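Local coordinates for acyl-CoA dehydrogenase domain protein Tcur3483 (Thermomonospora curvata, PDB 6WY9), which binds FAD and probably acts as an oxidoreductase on CH-CH groups, as in the acyl-CoA dehydrogenase family, at residues A156-A162 / L189-T193; K304-M308 / Y335-H340. All blocks are in the same frame, centred on the assembly; numbering follows the deposited sequence.

Interaction 1 (A156-A162 / L189-T193); sequences ASLTTRA and LACRT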
loop_
_atom_site.group_PDB
_atom_site.type_symbol
_atom_site.label_atom_id
_atom_site.label_comp_id
_atom_site.label_asym_id
_atom_site.label_seq_id
_atom_site.Cartn_x
_atom_site.Cartn_y
_atom_site.Cartn_z
ATOM N N ALA A 156 -19.005 -14.348 -20.743
ATOM C CA ALA A 156 -20.296 -14.391 -21.419
ATOM C C ALA A 156 -20.195 -14.090 -22.917
ATOM O O ALA A 156 -21.192 -14.250 -23.629
ATOM C CB ALA A 156 -21.293 -13.432 -20.746
ATOM N N SER A 157 -19.018 -13.713 -23.423
ATOM C CA SER A 157 -18.790 -13.582 -24.857
ATOM C C SER A 157 -18.249 -14.845 -25.505
ATOM O O SER A 157 -17.788 -14.765 -26.641
ATOM C CB SER A 157 -17.790 -12.455 -25.139
ATOM O OG SER A 157 -18.453 -11.219 -25.055
ATOM N N LEU A 158 -18.235 -15.984 -24.809
ATOM C CA LEU A 158 -17.659 -17.186 -25.399
ATOM C C LEU A 158 -18.388 -17.560 -26.698
ATOM O O LEU A 158 -19.578 -17.275 -26.880
ATOM C CB LEU A 158 -17.711 -18.335 -24.371
ATOM C CG LEU A 158 -19.139 -18.685 -23.920
ATOM C CD1 LEU A 158 -19.879 -19.620 -24.928
ATOM C CD2 LEU A 158 -19.155 -19.218 -22.455
ATOM N N THR A 159 -17.652 -18.185 -27.624
ATOM C CA THR A 159 -18.155 -18.511 -28.948
ATOM C C THR A 159 -18.074 -19.988 -29.288
ATOM O O THR A 159 -18.547 -20.368 -30.363
ATOM C CB THR A 159 -17.379 -17.742 -30.033
ATOM O OG1 THR A 159 -15.980 -18.046 -29.905
ATOM C CG2 THR A 159 -17.586 -16.230 -29.880
ATOM N N THR A 160 -17.454 -20.823 -28.446
ATOM C CA THR A 160 -17.538 -22.259 -28.686
ATOM C C THR A 160 -19.010 -22.609 -28.858
ATOM O O THR A 160 -19.839 -22.273 -28.009
ATOM C CB THR A 160 -16.915 -23.063 -27.527
ATOM O OG1 THR A 160 -15.496 -22.858 -27.485
ATOM C CG2 THR A 160 -17.203 -24.582 -27.693
ATOM N N ARG A 161 -19.348 -23.246 -29.962
ATOM C CA ARG A 161 -20.743 -23.408 -30.328
ATOM C C ARG A 161 -21.145 -24.872 -30.247
ATOM O O ARG A 161 -20.344 -25.775 -30.506
ATOM C CB ARG A 161 -21.026 -22.880 -31.741
ATOM C CG ARG A 161 -20.550 -23.801 -32.830
ATOM C CD ARG A 161 -21.080 -23.395 -34.211
ATOM N NE ARG A 161 -20.794 -24.404 -35.237
ATOM C CZ ARG A 161 -19.930 -24.247 -36.240
ATOM N NH1 ARG A 161 -19.256 -23.114 -36.374
ATOM N NH2 ARG A 161 -19.740 -25.223 -37.117
ATOM N N ALA A 162 -22.403 -25.086 -29.878
ATOM C CA ALA A 162 -23.006 -26.405 -29.869
ATOM C C ALA A 162 -24.325 -26.265 -30.604
ATOM O O ALA A 162 -25.180 -25.480 -30.183
ATOM C CB ALA A 162 -23.214 -26.920 -28.442
ATOM N N LEU A 189 -18.345 -28.148 -19.985
ATOM C CA LEU A 189 -18.056 -27.263 -21.113
ATOM C C LEU A 189 -19.153 -26.218 -21.302
ATOM O O LEU A 189 -20.321 -26.565 -21.533
ATOM C CB LEU A 189 -17.860 -28.061 -22.400
ATOM C CG LEU A 189 -17.373 -27.243 -23.597
ATOM C CD1 LEU A 189 -15.914 -26.810 -23.396
ATOM C CD2 LEU A 189 -17.543 -28.063 -24.872
ATOM N N ALA A 190 -18.753 -24.935 -21.250
ATOM C CA ALA A 190 -19.646 -23.812 -21.507
ATOM C C ALA A 190 -19.661 -23.520 -23.003
ATOM O O ALA A 190 -18.614 -23.218 -23.577
ATOM C CB ALA A 190 -19.200 -22.585 -20.716
ATOM N N CYS A 191 -20.845 -23.630 -23.633
ATOM C CA CYS A 191 -21.017 -23.490 -25.077
ATOM C C CYS A 191 -22.115 -22.483 -25.396
ATOM O O CYS A 191 -23.091 -22.341 -24.651
ATOM C CB CYS A 191 -21.426 -24.821 -25.772
ATOM S SG CYS A 191 -20.428 -26.288 -25.469
ATOM N N ARG A 192 -21.971 -21.835 -26.551
ATOM C CA ARG A 192 -23.023 -20.999 -27.148
ATOM C C ARG A 192 -24.043 -21.879 -27.868
ATOM O O ARG A 192 -23.742 -22.482 -28.905
ATOM C CB ARG A 192 -22.412 -19.991 -28.115
ATOM C CG ARG A 192 -23.439 -19.130 -28.900
ATOM C CD ARG A 192 -23.905 -17.938 -28.078
ATOM N NE ARG A 192 -22.786 -17.382 -27.324
ATOM C CZ ARG A 192 -22.887 -16.636 -26.224
ATOM N NH1 ARG A 192 -21.785 -16.241 -25.600
ATOM N NH2 ARG A 192 -24.075 -16.300 -25.724
ATOM N N THR A 193 -25.261 -21.952 -27.330
ATOM C CA THR A 193 -26.331 -22.725 -27.960
ATOM C C THR A 193 -27.354 -21.860 -28.702
ATOM O O THR A 193 -28.106 -22.377 -29.550
ATOM C CB THR A 193 -27.035 -23.597 -26.894
ATOM O OG1 THR A 193 -27.282 -22.834 -25.702
ATOM C CG2 THR A 193 -26.152 -24.791 -26.496
#
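Thr160 to Ala162 run parallel to Cys191 to Thr193 across a single beta bridge: Arg161 faces Arg192, whose amide N donates to O of Thr160 at 2.6 Å and whose O receives N of Ala162 at 3.1 Å. The same arginine then uses its side chain to hold the turn that leads into the strand. CG leaves anti to the backbone N (chi1 175°), and bends further out along the chain bring the guanidinium edge-on to two backbone carbonyls. NE and NH1 grip O of Leu158 side-on, at 3.2 and 2.8 Å; the NH1 bond is the straighter of the two and lies on a lone pair in the carbonyl plane, whereas NE comes in close to the line of the C=O bond. NH1 also donates to O of Ala156 at 2.9 Å, this time from above that carbonyl's plane. With NH2 bonded to O of Lys199, all three guanidinium nitrogens are engaged, which probably limits its rotation. The side chain of Leu158 packs on the strand: CD1 lies 3.5 Å from N of Arg192, and CD2 meets CB of Ala190 at 3.8 Å. Past the bridge, the methyl of Ala162 rests on CB of Cys191. The arrangement belongs to the beta-rich middle domain of the acyl-CoA dehydrogenase fold, where it joins strand 161-164, at the edge of one sheet, to strand 186-192 of another, and where the side chain of Ala190 comes close to that of Tyr146, which binds FAD.

Interaction 2 (K304-M308 / Y335-H340); sequences KLEAM and YGTETH
Two antiparallel helices of the helical C-terminal domain of the acyl-CoA dehydrogenase fold, 292-321 and 326-350, meet where Lys304 to Met308 face Tyr335 to His340; the short axes approach to 9.9 Å with their directions 150° apart. Tyr335 bridges the gap. With chi1 at 174° the ring swings away from its own backbone N and toward the other helix, where OH donates to O of Lys304 at 2.7 Å. The hydroxyl arrives from the flank of that carbonyl, at a C=O...O angle of 108°, and leaves room for the helical bond from N of Met308 to the same oxygen. That amide also lies at the rim of the phenol, with N of Met308 3.5 Å from CE2 of Tyr335, while CB of Ala307 touches the ring obliquely. The side chain of Lys304 bends at chi3 and passes Tyr335 toward Thr339, one turn on from Tyr335. A water links them, accepting from NZ of Lys304 at 2.7 Å and donating to OG1 of Thr339 at 2.9 Å; NZ is also salt-bridged to Asp342. OG1 of Thr339, above one face of the Tyr335 ring, donates a hydrogen bond to O of Tyr335 at 2.8 Å. CG of Met308 lies against CA of Gly336, and SD meets the edge of the imidazole, 3.4 Å from NE2 of His340. Helix 263-286 packs on Leu305 and Met308, and an aromatic side chain of a neighbouring subunit packs on Tyr335. The Met308 end thus relies on carbon packing and a sulfur-aromatic contact, the Lys304 end on hydrogen bonds; the carbonyls of Lys304 and Tyr335 each take a side-chain hydroxyl besides the helical amide, which gives both buried hydroxyls a partner.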
loop_
_atom_site.group_PDB
_atom_site.type_symbol
_atom_site.label_atom_id
_atom_site.label_comp_id
_atom_site.label_asym_id
_atom_site.label_seq_id
_atom_site.Cartn_x
_atom_site.Cartn_y
_atom_site.Cartn_z
ATOM N N LYS A 304 -3.167 -9.869 8.859
ATOM C CA LYS A 304 -3.879 -9.984 7.580
ATOM C C LYS A 304 -4.382 -11.405 7.348
ATOM O O LYS A 304 -5.468 -11.591 6.777
ATOM C CB LYS A 304 -2.986 -9.524 6.428
ATOM C CG LYS A 304 -2.793 -7.960 6.386
ATOM C CD LYS A 304 -2.154 -7.544 5.079
ATOM C CE LYS A 304 -3.135 -7.727 3.917
ATOM N NZ LYS A 304 -2.482 -7.136 2.714
ATOM N N LEU A 305 -3.596 -12.409 7.784
ATOM C CA LEU A 305 -4.031 -13.804 7.781
ATOM C C LEU A 305 -5.168 -14.041 8.743
ATOM O O LEU A 305 -6.011 -14.904 8.475
ATOM C CB LEU A 305 -2.879 -14.773 8.133
ATOM C CG LEU A 305 -1.863 -14.941 6.974
ATOM C CD1 LEU A 305 -0.567 -15.627 7.529
ATOM C CD2 LEU A 305 -2.443 -15.744 5.768
ATOM N N GLU A 306 -5.177 -13.362 9.903
ATOM C CA GLU A 306 -6.309 -13.530 10.801
ATOM C C GLU A 306 -7.601 -13.043 10.143
ATOM O O GLU A 306 -8.612 -13.743 10.177
ATOM C CB GLU A 306 -6.106 -12.810 12.130
ATOM C CG GLU A 306 -7.365 -12.929 12.951
ATOM C CD GLU A 306 -7.297 -12.234 14.299
ATOM O OE1 GLU A 306 -6.266 -12.378 14.987
ATOM O OE2 GLU A 306 -8.288 -11.550 14.659
ATOM N N ALA A 307 -7.587 -11.854 9.540
ATOM C CA ALA A 307 -8.796 -11.366 8.872
ATOM C C ALA A 307 -9.228 -12.323 7.757
ATOM O O ALA A 307 -10.411 -12.659 7.642
ATOM C CB ALA A 307 -8.569 -9.955 8.300
ATOM N N MET A 308 -8.261 -12.796 6.953
ATOM C CA MET A 308 -8.567 -13.721 5.854
ATOM C C MET A 308 -9.245 -14.978 6.346
ATOM O O MET A 308 -10.265 -15.414 5.806
ATOM C CB MET A 308 -7.269 -14.094 5.102
ATOM C CG MET A 308 -7.504 -15.219 4.024
ATOM S SD MET A 308 -5.935 -16.044 3.646
ATOM C CE MET A 308 -5.767 -17.138 5.068
ATOM N N TYR A 335 -9.795 -10.020 -1.337
ATOM C CA TYR A 335 -8.927 -9.816 -0.176
ATOM C C TYR A 335 -8.029 -11.038 0.058
ATOM O O TYR A 335 -6.802 -10.901 0.238
ATOM C CB TYR A 335 -9.764 -9.532 1.090
ATOM C CG TYR A 335 -8.845 -9.465 2.302
ATOM C CD1 TYR A 335 -7.960 -8.393 2.447
ATOM C CD2 TYR A 335 -8.801 -10.514 3.243
ATOM C CE1 TYR A 335 -7.075 -8.337 3.535
ATOM C CE2 TYR A 335 -7.922 -10.466 4.324
ATOM C CZ TYR A 335 -7.050 -9.390 4.459
ATOM O OH TYR A 335 -6.156 -9.348 5.531
ATOM N N GLY A 336 -8.615 -12.246 0.023
ATOM C CA GLY A 336 -7.826 -13.437 0.353
ATOM C C GLY A 336 -6.705 -13.695 -0.642
ATOM O O GLY A 336 -5.542 -13.876 -0.258
ATOM N N THR A 337 -7.022 -13.653 -1.950
ATOM C CA THR A 337 -5.976 -13.891 -2.959
ATOM C C THR A 337 -4.886 -12.795 -2.947
ATOM O O THR A 337 -3.690 -13.098 -3.141
ATOM C CB THR A 337 -6.598 -14.047 -4.369
ATOM O OG1 THR A 337 -7.322 -12.856 -4.730
ATOM C CG2 THR A 337 -7.555 -15.244 -4.391
ATOM N N GLU A 338 -5.235 -11.529 -2.686
ATOM C CA GLU A 338 -4.162 -10.541 -2.574
ATOM C C GLU A 338 -3.349 -10.743 -1.298
ATOM O O GLU A 338 -2.125 -10.509 -1.285
ATOM C CB GLU A 338 -4.738 -9.105 -2.673
ATOM C CG GLU A 338 -5.306 -8.914 -4.134
ATOM C CD GLU A 338 -6.149 -7.678 -4.296
ATOM O OE1 GLU A 338 -6.316 -6.916 -3.312
ATOM O OE2 GLU A 338 -6.711 -7.513 -5.389
ATOM N N THR A 339 -4.004 -11.188 -0.224
ATOM C CA THR A 339 -3.270 -11.512 0.992
ATOM C C THR A 339 -2.317 -12.694 0.781
ATOM O O THR A 339 -1.200 -12.676 1.299
ATOM C CB THR A 339 -4.253 -11.786 2.132
ATOM O OG1 THR A 339 -4.987 -10.586 2.407
ATOM C CG2 THR A 339 -3.523 -12.217 3.424
ATOM N N HIS A 340 -2.713 -13.723 0.014
ATOM C CA HIS A 340 -1.751 -14.807 -0.241
ATOM C C HIS A 340 -0.468 -14.279 -0.877
ATOM O O HIS A 340 0.639 -14.710 -0.511
ATOM C CB HIS A 340 -2.332 -15.897 -1.145
ATOM C CG HIS A 340 -3.606 -16.488 -0.635
ATOM N ND1 HIS A 340 -4.409 -17.299 -1.406
ATOM C CD2 HIS A 340 -4.228 -16.368 0.565
ATOM C CE1 HIS A 340 -5.481 -17.650 -0.707
ATOM N NE2 HIS A 340 -5.399 -17.086 0.490
HETATM O O HOH W 1 -4.323 -8.176 0.984
#

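The two contacts sit in different domains, their centres about 34 Å apart and their nearest atoms about 20 Å apart, with no touch between them. Interaction 1 ties two beta sheets of the middle domain and is only partly buried; interaction 2 is a buried helix pair in the C-terminal domain and, unlike the first, also meets another subunit. Both rely on backbone carbonyls as acceptors for side-chain donors, but in 156-162/189-193 the donor is one arginine that reinforces a strand bridge, whereas in 304-308/335-340 a phenol and a water-linked lysine and threonine work between helices. The first lies near FAD-binding residues, the second away from them.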